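Local structure of TRAP dicarboxylate transporter-DctP subunit (Rhodobacter sphaeroides, 4PE3) at residues E47-F52 against K268-T273; D54-L59 against A261-A266; D103-L108 against G321-A326; I123-N128 against D331-Y336. The protein probably serves as the periplasmic solute-binding component of a TRAP transporter, capturing its substrate, perhaps a dicarboxylate, for uptake, and is found here in an open form without bound solute. One frame throughout, in Å; residues are numbered along the deposited sequence.

Contact 1 (E47-F52 against K268-T273); sequences ELQHVF and KIFQQT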
loop_
_atom_site.group_PDB
_atom_site.type_symbol
_atom_site.label_atom_id
_atom_site.label_comp_id
_atom_site.label_asym_id
_atom_site.label_seq_id
_atom_site.Cartn_x
_atom_site.Cartn_y
_atom_site.Cartn_z
ATOM N N GLU A 47 -15.254 2.899 5.069
ATOM C CA GLU A 47 -16.157 2.051 5.849
ATOM C C GLU A 47 -15.447 0.994 6.697
ATOM O O GLU A 47 -15.823 0.744 7.849
ATOM C CB GLU A 47 -17.187 1.393 4.931
ATOM C CG GLU A 47 -18.237 2.359 4.446
ATOM C CD GLU A 47 -19.015 2.912 5.606
ATOM O OE1 GLU A 47 -19.517 2.119 6.432
ATOM O OE2 GLU A 47 -19.071 4.125 5.720
ATOM N N LEU A 48 -14.410 0.395 6.134
ATOM C CA LEU A 48 -13.627 -0.588 6.872
ATOM C C LEU A 48 -12.910 0.053 8.057
ATOM O O LEU A 48 -12.690 -0.602 9.089
ATOM C CB LEU A 48 -12.632 -1.308 5.944
ATOM C CG LEU A 48 -13.239 -2.403 5.046
ATOM C CD1 LEU A 48 -12.332 -2.762 3.846
ATOM C CD2 LEU A 48 -13.535 -3.631 5.852
ATOM N N GLN A 49 -12.556 1.323 7.916
ATOM C CA GLN A 49 -11.874 2.025 9.001
ATOM C C GLN A 49 -12.760 2.198 10.233
ATOM O O GLN A 49 -12.248 2.394 11.340
ATOM C CB GLN A 49 -11.329 3.361 8.496
ATOM C CG GLN A 49 -10.167 3.180 7.553
ATOM C CD GLN A 49 -9.869 4.394 6.728
ATOM O OE1 GLN A 49 -10.358 5.481 7.004
ATOM N NE2 GLN A 49 -9.079 4.221 5.686
ATOM N N HIS A 50 -14.084 2.104 10.077
ATOM C CA HIS A 50 -14.957 2.122 11.248
ATOM C C HIS A 50 -14.571 0.987 12.219
ATOM O O HIS A 50 -14.831 1.080 13.416
ATOM C CB HIS A 50 -16.427 1.893 10.918
ATOM C CG HIS A 50 -17.127 3.022 10.224
ATOM N ND1 HIS A 50 -17.209 4.312 10.714
ATOM C CD2 HIS A 50 -17.899 2.997 9.117
ATOM C CE1 HIS A 50 -17.980 5.038 9.911
ATOM N NE2 HIS A 50 -18.395 4.264 8.924
ATOM N N VAL A 51 -14.020 -0.106 11.700
ATOM C CA VAL A 51 -13.615 -1.227 12.564
ATOM C C VAL A 51 -12.599 -0.775 13.610
ATOM O O VAL A 51 -12.670 -1.190 14.755
ATOM C CB VAL A 51 -13.103 -2.426 11.744
ATOM C CG1 VAL A 51 -12.614 -3.549 12.642
ATOM C CG2 VAL A 51 -14.214 -2.930 10.834
ATOM N N PHE A 52 -11.677 0.096 13.216
ATOM C CA PHE A 52 -10.702 0.607 14.179
ATOM C C PHE A 52 -11.405 1.353 15.294
ATOM O O PHE A 52 -11.214 1.048 16.477
ATOM C CB PHE A 52 -9.687 1.511 13.495
ATOM C CG PHE A 52 -8.741 2.192 14.440
ATOM C CD1 PHE A 52 -7.922 1.455 15.297
ATOM C CD2 PHE A 52 -8.656 3.571 14.458
ATOM C CE1 PHE A 52 -7.034 2.103 16.168
ATOM C CE2 PHE A 52 -7.760 4.218 15.323
ATOM C CZ PHE A 52 -6.961 3.487 16.161
ATOM N N LYS A 268 -4.855 -3.705 14.905
ATOM C CA LYS A 268 -4.536 -4.998 14.304
ATOM C C LYS A 268 -5.812 -5.665 13.791
ATOM O O LYS A 268 -5.827 -6.279 12.723
ATOM C CB LYS A 268 -3.850 -5.899 15.328
ATOM C CG LYS A 268 -3.422 -7.252 14.811
ATOM C CD LYS A 268 -2.326 -7.116 13.765
ATOM C CE LYS A 268 -1.878 -8.468 13.271
ATOM N NZ LYS A 268 -0.862 -8.328 12.212
ATOM N N ILE A 269 -6.894 -5.542 14.549
ATOM C CA ILE A 269 -8.166 -6.118 14.127
ATOM C C ILE A 269 -8.674 -5.417 12.865
ATOM O O ILE A 269 -9.107 -6.071 11.914
ATOM C CB ILE A 269 -9.221 -6.051 15.242
ATOM C CG1 ILE A 269 -8.838 -6.986 16.382
ATOM C CG2 ILE A 269 -10.600 -6.430 14.699
ATOM C CD1 ILE A 269 -9.610 -6.694 17.671
ATOM N N PHE A 270 -8.612 -4.091 12.839
ATOM C CA PHE A 270 -8.966 -3.340 11.646
ATOM C C PHE A 270 -8.111 -3.805 10.456
ATOM O O PHE A 270 -8.632 -4.099 9.377
ATOM C CB PHE A 270 -8.812 -1.826 11.899
ATOM C CG PHE A 270 -8.497 -1.019 10.673
ATOM C CD1 PHE A 270 -9.367 -0.976 9.591
ATOM C CD2 PHE A 270 -7.324 -0.299 10.601
ATOM C CE1 PHE A 270 -9.064 -0.237 8.481
ATOM C CE2 PHE A 270 -7.013 0.441 9.481
ATOM C CZ PHE A 270 -7.871 0.465 8.410
ATOM N N GLN A 271 -6.797 -3.874 10.677
ATOM C CA GLN A 271 -5.876 -4.267 9.624
ATOM C C GLN A 271 -6.278 -5.619 9.032
ATOM O O GLN A 271 -6.356 -5.777 7.807
ATOM C CB GLN A 271 -4.466 -4.315 10.201
ATOM C CG GLN A 271 -3.414 -4.935 9.308
ATOM C CD GLN A 271 -2.292 -5.504 10.120
ATOM O OE1 GLN A 271 -2.243 -6.700 10.355
ATOM N NE2 GLN A 271 -1.412 -4.642 10.601
ATOM N N GLN A 272 -6.515 -6.598 9.891
ATOM C CA GLN A 272 -6.824 -7.951 9.436
ATOM C C GLN A 272 -8.189 -8.043 8.754
ATOM O O GLN A 272 -8.360 -8.751 7.765
ATOM C CB GLN A 272 -6.721 -8.927 10.604
ATOM C CG GLN A 272 -5.282 -9.125 11.085
ATOM C CD GLN A 272 -4.446 -9.838 10.039
ATOM O OE1 GLN A 272 -4.799 -10.937 9.606
ATOM N NE2 GLN A 272 -3.367 -9.193 9.580
ATOM N N THR A 273 -9.164 -7.318 9.284
ATOM C CA THR A 273 -10.497 -7.308 8.687
ATOM C C THR A 273 -10.425 -6.710 7.289
ATOM O O THR A 273 -11.075 -7.205 6.355
ATOM C CB THR A 273 -11.487 -6.503 9.550
ATOM O OG1 THR A 273 -11.545 -7.093 10.853
ATOM C CG2 THR A 273 -12.886 -6.463 8.920
#

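Contact 2 (D54-L59 against A261-A266); sequences DKVKEL and AKITEA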
loop_
_atom_site.group_PDB
_atom_site.type_symbol
_atom_site.label_atom_id
_atom_site.label_comp_id
_atom_site.label_asym_id
_atom_site.label_seq_id
_atom_site.Cartn_x
_atom_site.Cartn_y
_atom_site.Cartn_z
ATOM N N ASP A 54 -14.546 1.256 16.216
ATOM C CA ASP A 54 -15.466 0.396 16.962
ATOM C C ASP A 54 -14.738 -0.539 17.930
ATOM O O ASP A 54 -15.208 -0.787 19.051
ATOM C CB ASP A 54 -16.349 -0.416 15.996
ATOM C CG ASP A 54 -17.372 0.454 15.274
ATOM O OD1 ASP A 54 -17.670 1.557 15.778
ATOM O OD2 ASP A 54 -17.884 0.044 14.211
ATOM N N LYS A 55 -13.584 -1.049 17.509
ATOM C CA LYS A 55 -12.839 -1.983 18.340
ATOM C C LYS A 55 -12.109 -1.263 19.465
ATOM O O LYS A 55 -11.902 -1.838 20.530
ATOM C CB LYS A 55 -11.880 -2.816 17.492
ATOM C CG LYS A 55 -12.585 -3.806 16.575
ATOM C CD LYS A 55 -13.433 -4.781 17.378
ATOM C CE LYS A 55 -14.292 -5.647 16.484
ATOM N NZ LYS A 55 -15.129 -6.559 17.306
ATOM N N VAL A 56 -11.721 -0.011 19.240
ATOM C CA VAL A 56 -11.116 0.768 20.325
ATOM C C VAL A 56 -12.151 0.924 21.431
ATOM O O VAL A 56 -11.864 0.677 22.595
ATOM C CB VAL A 56 -10.600 2.142 19.843
ATOM C CG1 VAL A 56 -10.240 3.035 21.023
ATOM C CG2 VAL A 56 -9.400 1.972 18.916
ATOM N N LYS A 57 -13.372 1.284 21.062
ATOM C CA LYS A 57 -14.422 1.465 22.062
ATOM C C LYS A 57 -14.754 0.150 22.768
ATOM O O LYS A 57 -14.915 0.118 23.983
ATOM C CB LYS A 57 -15.670 2.042 21.406
ATOM C CG LYS A 57 -16.833 2.248 22.362
ATOM C CD LYS A 57 -18.043 2.763 21.604
ATOM C CE LYS A 57 -18.487 4.123 22.101
ATOM N NZ LYS A 57 -19.174 4.026 23.415
ATOM N N GLU A 58 -14.852 -0.934 22.007
ATOM C CA GLU A 58 -15.179 -2.235 22.580
ATOM C C GLU A 58 -14.101 -2.744 23.537
ATOM O O GLU A 58 -14.400 -3.154 24.661
ATOM C CB GLU A 58 -15.407 -3.265 21.467
ATOM C CG GLU A 58 -16.823 -3.276 20.914
ATOM C CD GLU A 58 -16.953 -4.113 19.652
ATOM O OE1 GLU A 58 -16.010 -4.867 19.333
ATOM O OE2 GLU A 58 -18.002 -4.011 18.981
ATOM N N LEU A 59 -12.851 -2.709 23.092
ATOM C CA LEU A 59 -11.748 -3.294 23.838
ATOM C C LEU A 59 -11.483 -2.523 25.116
ATOM O O LEU A 59 -11.061 -3.107 26.115
ATOM C CB LEU A 59 -10.480 -3.353 22.971
ATOM C CG LEU A 59 -10.347 -4.562 22.034
ATOM C CD1 LEU A 59 -11.619 -4.811 21.266
ATOM C CD2 LEU A 59 -9.172 -4.385 21.072
ATOM N N ALA A 261 -2.090 -0.905 24.624
ATOM C CA ALA A 261 -2.151 -2.263 24.094
ATOM C C ALA A 261 -3.502 -2.537 23.459
ATOM O O ALA A 261 -3.583 -3.221 22.439
ATOM C CB ALA A 261 -1.857 -3.281 25.198
ATOM N N LYS A 262 -4.565 -1.991 24.030
ATOM C CA LYS A 262 -5.894 -2.182 23.474
ATOM C C LYS A 262 -6.065 -1.441 22.156
ATOM O O LYS A 262 -6.673 -1.969 21.220
ATOM C CB LYS A 262 -6.967 -1.741 24.466
ATOM C CG LYS A 262 -7.007 -2.602 25.714
ATOM C CD LYS A 262 -8.283 -2.395 26.482
ATOM C CE LYS A 262 -8.192 -2.980 27.877
ATOM N NZ LYS A 262 -8.906 -2.122 28.868
ATOM N N ILE A 263 -5.532 -0.226 22.071
ATOM C CA ILE A 263 -5.581 0.530 20.813
ATOM C C ILE A 263 -4.748 -0.159 19.728
ATOM O O ILE A 263 -5.179 -0.265 18.571
ATOM C CB ILE A 263 -5.101 1.981 21.009
ATOM C CG1 ILE A 263 -6.076 2.730 21.928
ATOM C CG2 ILE A 263 -4.947 2.706 19.659
ATOM C CD1 ILE A 263 -5.547 4.062 22.410
ATOM N N THR A 264 -3.575 -0.665 20.078
ATOM C CA THR A 264 -2.773 -1.405 19.110
ATOM C C THR A 264 -3.538 -2.649 18.671
ATOM O O THR A 264 -3.544 -3.008 17.490
ATOM C CB THR A 264 -1.412 -1.772 19.733
ATOM O OG1 THR A 264 -0.674 -0.570 19.980
ATOM C CG2 THR A 264 -0.626 -2.650 18.816
ATOM N N GLU A 265 -4.221 -3.291 19.608
ATOM C CA GLU A 265 -4.998 -4.484 19.304
ATOM C C GLU A 265 -6.148 -4.144 18.351
ATOM O O GLU A 265 -6.381 -4.856 17.369
ATOM C CB GLU A 265 -5.541 -5.093 20.596
ATOM C CG GLU A 265 -6.212 -6.445 20.427
ATOM C CD GLU A 265 -6.701 -7.035 21.743
ATOM O OE1 GLU A 265 -7.421 -8.056 21.688
ATOM O OE2 GLU A 265 -6.368 -6.489 22.827
ATOM N N ALA A 266 -6.861 -3.054 18.640
ATOM C CA ALA A 266 -7.948 -2.596 17.776
ATOM C C ALA A 266 -7.452 -2.347 16.359
ATOM O O ALA A 266 -8.114 -2.693 15.377
ATOM C CB ALA A 266 -8.596 -1.326 18.347
#

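Contact 3 (D103-L108 against G321-A326); sequences DPAFGL and GQSEMA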
loop_
_atom_site.group_PDB
_atom_site.type_symbol
_atom_site.label_atom_id
_atom_site.label_comp_id
_atom_site.label_asym_id
_atom_site.label_seq_id
_atom_site.Cartn_x
_atom_site.Cartn_y
_atom_site.Cartn_z
ATOM N N ASP A 103 10.537 13.836 2.880
ATOM C CA ASP A 103 11.738 13.017 2.809
ATOM C C ASP A 103 11.467 11.872 1.857
ATOM O O ASP A 103 10.422 11.224 1.958
ATOM C CB ASP A 103 12.099 12.456 4.184
ATOM C CG ASP A 103 13.502 11.880 4.228
ATOM O OD1 ASP A 103 13.789 10.885 3.531
ATOM O OD2 ASP A 103 14.341 12.413 4.982
ATOM N N PRO A 104 12.389 11.610 0.914
ATOM C CA PRO A 104 12.089 10.511 -0.020
ATOM C C PRO A 104 11.877 9.161 0.670
ATOM O O PRO A 104 11.301 8.245 0.078
ATOM C CB PRO A 104 13.311 10.450 -0.940
ATOM C CG PRO A 104 14.184 11.627 -0.584
ATOM C CD PRO A 104 13.714 12.218 0.705
ATOM N N ALA A 105 12.345 9.016 1.904
ATOM C CA ALA A 105 12.113 7.790 2.658
ATOM C C ALA A 105 10.630 7.464 2.763
ATOM O O ALA A 105 10.241 6.300 2.819
ATOM C CB ALA A 105 12.711 7.902 4.053
ATOM N N PHE A 106 9.798 8.499 2.846
ATOM C CA PHE A 106 8.366 8.287 2.979
ATOM C C PHE A 106 7.813 7.562 1.760
ATOM O O PHE A 106 6.997 6.650 1.904
ATOM C CB PHE A 106 7.630 9.619 3.208
ATOM C CG PHE A 106 7.759 10.166 4.615
ATOM C CD1 PHE A 106 7.055 9.592 5.661
ATOM C CD2 PHE A 106 8.589 11.246 4.887
ATOM C CE1 PHE A 106 7.170 10.085 6.952
ATOM C CE2 PHE A 106 8.703 11.742 6.168
ATOM C CZ PHE A 106 7.977 11.163 7.197
ATOM N N GLY A 107 8.245 7.981 0.574
ATOM C CA GLY A 107 7.784 7.361 -0.663
ATOM C C GLY A 107 8.245 5.921 -0.757
ATOM O O GLY A 107 7.497 5.017 -1.170
ATOM N N LEU A 108 9.502 5.702 -0.381
ATOM C CA LEU A 108 10.083 4.375 -0.491
ATOM C C LEU A 108 9.448 3.364 0.476
ATOM O O LEU A 108 9.071 2.259 0.079
ATOM C CB LEU A 108 11.609 4.418 -0.316
ATOM C CG LEU A 108 12.289 3.058 -0.414
ATOM C CD1 LEU A 108 12.110 2.456 -1.807
ATOM C CD2 LEU A 108 13.774 3.152 -0.058
ATOM N N GLY A 321 19.935 6.770 -2.009
ATOM C CA GLY A 321 21.013 7.752 -2.019
ATOM C C GLY A 321 20.535 9.189 -1.834
ATOM O O GLY A 321 21.367 10.093 -1.694
ATOM N N GLN A 322 19.219 9.407 -1.812
ATOM C CA GLN A 322 18.658 10.758 -1.793
ATOM C C GLN A 322 18.503 11.336 -0.380
ATOM O O GLN A 322 18.314 12.540 -0.227
ATOM C CB GLN A 322 17.313 10.797 -2.521
ATOM C CG GLN A 322 17.403 10.384 -3.992
ATOM C CD GLN A 322 16.068 10.430 -4.704
ATOM O OE1 GLN A 322 15.037 10.680 -4.091
ATOM N NE2 GLN A 322 16.084 10.176 -6.007
ATOM N N SER A 323 18.564 10.488 0.645
ATOM C CA SER A 323 18.500 10.972 2.033
ATOM C C SER A 323 18.976 9.914 3.005
ATOM O O SER A 323 18.974 8.728 2.695
ATOM C CB SER A 323 17.071 11.371 2.427
ATOM O OG SER A 323 16.320 10.231 2.850
ATOM N N GLU A 324 19.386 10.342 4.195
ATOM C CA GLU A 324 19.851 9.399 5.192
ATOM C C GLU A 324 18.762 8.410 5.568
ATOM O O GLU A 324 19.021 7.208 5.664
ATOM C CB GLU A 324 20.317 10.135 6.442
ATOM C CG GLU A 324 21.126 9.259 7.371
ATOM C CD GLU A 324 21.878 10.068 8.398
ATOM O OE1 GLU A 324 21.301 10.360 9.466
ATOM O OE2 GLU A 324 23.031 10.433 8.124
HETATM N N MSE A 325 17.548 8.899 5.789
HETATM C CA MSE A 325 16.462 8.013 6.170
HETATM C C MSE A 325 16.069 7.064 5.035
HETATM O O MSE A 325 15.665 5.925 5.279
HETATM C CB MSE A 325 15.236 8.810 6.625
HETATM C CG MSE A 325 15.299 9.320 8.039
HETATM SE SE MSE A 325 15.740 7.913 9.308
HETATM C CE MSE A 325 14.220 6.799 9.168
ATOM N N ALA A 326 16.185 7.513 3.792
ATOM C CA ALA A 326 15.867 6.620 2.681
ATOM C C ALA A 326 16.852 5.457 2.637
ATOM O O ALA A 326 16.462 4.312 2.397
ATOM C CB ALA A 326 15.855 7.371 1.355
HETATM O O HOH W 1 16.827 11.765 5.994
#

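Contact 4 (I123-N128 against D331-Y336); sequences IDFVEN and DTLVTY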
loop_
_atom_site.group_PDB
_atom_site.type_symbol
_atom_site.label_atom_id
_atom_site.label_comp_id
_atom_site.label_asym_id
_atom_site.label_seq_id
_atom_site.Cartn_x
_atom_site.Cartn_y
_atom_site.Cartn_z
ATOM N N ILE A 123 3.152 -6.555 6.165
ATOM C CA ILE A 123 2.741 -6.453 7.560
ATOM C C ILE A 123 3.805 -7.070 8.479
ATOM O O ILE A 123 4.119 -6.525 9.534
ATOM C CB ILE A 123 1.360 -7.101 7.768
ATOM C CG1 ILE A 123 0.257 -6.164 7.248
ATOM C CG2 ILE A 123 1.113 -7.418 9.216
ATOM C CD1 ILE A 123 -0.984 -6.864 6.761
ATOM N N ASP A 124 4.375 -8.198 8.075
ATOM C CA ASP A 124 5.446 -8.817 8.853
ATOM C C ASP A 124 6.709 -7.961 8.860
ATOM O O ASP A 124 7.362 -7.819 9.905
ATOM C CB ASP A 124 5.737 -10.232 8.357
ATOM C CG ASP A 124 6.696 -10.960 9.264
ATOM O OD1 ASP A 124 6.257 -11.332 10.367
ATOM O OD2 ASP A 124 7.874 -11.138 8.888
ATOM N N PHE A 125 7.047 -7.372 7.715
ATOM C CA PHE A 125 8.145 -6.411 7.673
ATOM C C PHE A 125 7.944 -5.270 8.682
ATOM O O PHE A 125 8.862 -4.897 9.439
ATOM C CB PHE A 125 8.310 -5.852 6.271
ATOM C CG PHE A 125 9.210 -4.661 6.192
ATOM C CD1 PHE A 125 10.562 -4.775 6.430
ATOM C CD2 PHE A 125 8.700 -3.422 5.857
ATOM C CE1 PHE A 125 11.383 -3.685 6.345
ATOM C CE2 PHE A 125 9.526 -2.316 5.779
ATOM C CZ PHE A 125 10.859 -2.441 6.032
ATOM N N VAL A 126 6.743 -4.714 8.735
ATOM C CA VAL A 126 6.469 -3.622 9.663
ATOM C C VAL A 126 6.509 -4.089 11.103
ATOM O O VAL A 126 7.163 -3.462 11.944
ATOM C CB VAL A 126 5.113 -2.959 9.344
ATOM C CG1 VAL A 126 4.706 -1.989 10.452
ATOM C CG2 VAL A 126 5.226 -2.259 8.029
ATOM N N GLU A 127 5.821 -5.183 11.402
ATOM C CA GLU A 127 5.614 -5.554 12.790
ATOM C C GLU A 127 6.803 -6.285 13.408
ATOM O O GLU A 127 7.049 -6.156 14.601
ATOM C CB GLU A 127 4.317 -6.351 12.930
ATOM C CG GLU A 127 3.113 -5.465 12.558
ATOM C CD GLU A 127 1.745 -6.128 12.678
ATOM O OE1 GLU A 127 1.662 -7.357 12.878
ATOM O OE2 GLU A 127 0.726 -5.387 12.564
ATOM N N ASN A 128 7.565 -7.014 12.591
ATOM C CA ASN A 128 8.679 -7.835 13.090
ATOM C C ASN A 128 10.006 -7.595 12.386
ATOM O O ASN A 128 11.033 -8.068 12.861
ATOM C CB ASN A 128 8.323 -9.314 12.920
ATOM C CG ASN A 128 7.079 -9.701 13.688
ATOM O OD1 ASN A 128 6.942 -9.362 14.861
ATOM N ND2 ASN A 128 6.142 -10.377 13.019
ATOM N N ASP A 331 18.119 -0.174 3.641
ATOM C CA ASP A 331 18.940 -1.194 4.305
ATOM C C ASP A 331 18.062 -2.171 5.068
ATOM O O ASP A 331 18.263 -3.385 5.013
ATOM C CB ASP A 331 19.931 -0.574 5.282
ATOM C CG ASP A 331 21.049 0.175 4.596
ATOM O OD1 ASP A 331 21.253 -0.027 3.388
ATOM O OD2 ASP A 331 21.717 0.977 5.274
ATOM N N THR A 332 17.067 -1.629 5.758
ATOM C CA THR A 332 16.195 -2.444 6.582
ATOM C C THR A 332 15.334 -3.371 5.737
ATOM O O THR A 332 15.168 -4.546 6.071
ATOM C CB THR A 332 15.348 -1.533 7.487
ATOM O OG1 THR A 332 16.226 -0.752 8.304
ATOM C CG2 THR A 332 14.419 -2.330 8.392
ATOM N N LEU A 333 14.811 -2.835 4.631
ATOM C CA LEU A 333 13.986 -3.597 3.701
ATOM C C LEU A 333 14.773 -4.711 3.038
ATOM O O LEU A 333 14.332 -5.845 3.003
ATOM C CB LEU A 333 13.432 -2.648 2.645
ATOM C CG LEU A 333 12.626 -3.339 1.541
ATOM C CD1 LEU A 333 11.376 -4.004 2.107
ATOM C CD2 LEU A 333 12.232 -2.328 0.478
ATOM N N VAL A 334 15.953 -4.386 2.537
ATOM C CA VAL A 334 16.746 -5.379 1.827
ATOM C C VAL A 334 17.227 -6.463 2.788
ATOM O O VAL A 334 17.240 -7.642 2.430
ATOM C CB VAL A 334 17.937 -4.726 1.091
ATOM C CG1 VAL A 334 18.928 -5.779 0.606
ATOM C CG2 VAL A 334 17.425 -3.890 -0.077
ATOM N N THR A 335 17.614 -6.081 4.002
ATOM C CA THR A 335 17.954 -7.071 5.010
ATOM C C THR A 335 16.790 -8.026 5.259
ATOM O O THR A 335 16.977 -9.238 5.282
ATOM C CB THR A 335 18.388 -6.398 6.332
ATOM O OG1 THR A 335 19.574 -5.631 6.095
ATOM C CG2 THR A 335 18.666 -7.439 7.410
ATOM N N TYR A 336 15.582 -7.486 5.396
ATOM C CA TYR A 336 14.389 -8.299 5.622
ATOM C C TYR A 336 14.114 -9.283 4.471
ATOM O O TYR A 336 13.911 -10.479 4.689
ATOM C CB TYR A 336 13.163 -7.388 5.845
ATOM C CG TYR A 336 11.892 -8.178 6.026
ATOM C CD1 TYR A 336 11.552 -8.698 7.268
ATOM C CD2 TYR A 336 11.055 -8.439 4.950
ATOM C CE1 TYR A 336 10.418 -9.441 7.430
ATOM C CE2 TYR A 336 9.914 -9.178 5.110
ATOM C CZ TYR A 336 9.605 -9.684 6.340
ATOM O OH TYR A 336 8.470 -10.421 6.509
#

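Contact 1 (E47-F52 against K268-T273)
Phe270 is turned with CG roughly opposite its backbone N (chi1 152°), a setting that carries its ring from helix 268-273 into helix 47-52, where it sits as a knob in the hole formed by Leu48, Gln49, Val51 and Phe52. On the receiving helix Val51 has CG1 opposite its own N (chi1 177°), and this methyl rests 3.8 Å from CA of Phe270. A flat, wide side chain suits the hole because it meets backbone as much as side chains: Phe270 CE1 lies 3.6 Å from CA of Gln49, and Phe270 CD1 3.4 Å from the carbonyl O of Leu48. Gln49 runs alongside the ring and offers it aliphatic CG, 3.7 Å from Phe270 CZ, with its amide plane nearly perpendicular to the ring; the amide oxygen is bound by Ser37 beyond. Phe52 contributes CB, 3.8 Å from CB of Phe270, while its own ring leads on toward strands 65-69 and 91-95. Toward the outside, branched Ile269 meets Val51 CG1 through CG2, and Thr273 OG1 donates to Ile269 O (2.8 Å), which satisfies the hydroxyl within its own helix while it lies beside Val51 CG1. The segments run roughly antiparallel, at 151° with axes 8.1 Å apart. Apolar contact therefore joins them, while Thr273 finds its polar partner within its own helix and Gln49 finds Ser37 on strand 32-37.

Contact 2 (D54-L59 against A261-A266)
Apolar contacts come first, and Ala266 is their hub. Its single methyl meets three parts of helix 54-59: CB of Lys55 at 3.7 Å, CG2 of Val56 at 3.4 Å, closer than carbons usually pack, and CD2 of Leu59 at 4.1 Å. So small a side chain fits where the CA of Ala266 comes within 5.0 Å of the CA of Lys55. Val56, with CG1 opposite its backbone N (chi1 168°) and CG2 beside it, straddles the joint: CG2 presses on Ala266 while CG1 faces Ile263 CG1 on the buried flank, near Ile66 of strand 65-69. Leu59 lies over the turn from Lys262 to Ala266, its CD2 standing 3.6 Å from the backbone N of Ala266 and 3.7 Å from CG of Glu265.

Long charged residues make up the second group, and they lend their carbon chains to the interface. Lys262 sets CB against CB of Leu59, and extended Glu265 passes its methylenes along the Leu59 methyl. Lys55 packs with CB, then bends at chi2 (-59°) and carries NZ away to a salt bridge with Glu58 OE1 of its own helix, 2.8 Å long and made on the syn lone pair.

The segments cross at 142°, obliquely antiparallel, and join helix 44-59 to the early part of helix 257-291, with Val56 and Ile263 on the buried side and Glu265 exposed. Their joint therefore relies on apolar packing across the gap, while the charge of Lys55 is met by Glu58 on its own helix.

Contact 3 (D103-L108 against G321-A326)
Asp103 and Ser323 meet as two N-caps, each standing just before a helix and each bonding a backbone N-H at its start. Ser323 OG donates to Asp103 OD1 over 2.7 Å, on the syn side and 18° out of the carboxylate plane, while the anti lone pair of the same oxygen takes Ala105 N in a nearly straight bond (165°). Ser323 OG in turn accepts from Ala326 N, so one chain of bonds couples the two helix starts; short polar side chains are suited to this because they can fold back to their own helix.

Beneath the caps the packing is close. Ala105 is small enough to let its CA come within 3.9 Å of the CA of Ala326, and its CB touches CB of selenomethionine Met325 at 3.7 Å. Leu108 closes the deeper end, setting CD2 against the carbonyl O of Ala326, with Trp316 and Val319 of helix 302-320 alongside.

The outer side is looser. Exposed Gln322 stretches across Pro104, its OE1 3.6 Å from the proline CB. On the other oxygen of Asp103, a water donates to OD2 at 2.8 Å and accepts from Met325 N at 3.0 Å.

Contact 4 (I123-N128 against D331-Y336)
Hydrogen bonding between helices 123-128 and 331-336 centres on Tyr336 and Asp124. The phenol OH donates to Asp124 OD2 over 2.6 Å, using the anti lone pair, with the carboxylate oxygen at the ring's edge and in its plane. Asp124 places CG opposite its backbone N (chi1 -172°), which brings the carboxylate across to the tyrosine. Its other oxygen, OD1, takes Asn128 ND2 at 2.8 Å from above the carboxylate plane, and OD2 also forms a salt bridge with Lys340 outside the two segments. A carboxylate suits this place, since its two oxygens can accept from three donors, Tyr336 and Lys340 at OD2 and Asn128 at OD1.

Aromatic contacts lie beside this bond. Phe125 turns an edge to the face of Tyr336 in a T-shaped pair, ring centres 5.4 Å apart and planes at 64°, with CD1 3.7 Å from CG of the tyrosine. CA of Phe125 also lies over that face, a CH-pi contact 3.9 Å from the ring centre. Large flat rings are apt here because the helix axes stay 11.0 Å apart.

Aliphatic groups complete the joint: Leu333 sets CD1 over a face of the Phe125 ring, 4.2 Å from its centre, and Thr332 brings CG2 to CE1 while its hydroxyl bonds Lys328 O.

The bonded OH and Phe125 over one face probably limit the rotation of Tyr336, and the lysine and tyrosine together probably stabilise the negative charge of Asp124.

Overall arrangement
Starting at the N terminus, helix 44-59 supplies the first partners of contacts 1 and 2, which close large loops back onto helix 257-291; contact 2 lies within the loop of contact 1, and the two touch through Ile269 and Lys55. Segments 103-108 and 123-128 then pair with later residues, 321-326 and 331-336, so contacts 3 and 4 cross each other and both earlier loops. These two bring helices 104-110 and 119-128 against the C-terminal helix 324-339. Contact 1 reaches contact 4 by the salt bridge of Lys268 with Glu127, whereas contact 3 lies on the other side of the chain's centre from contact 1, about 29 Å between centres.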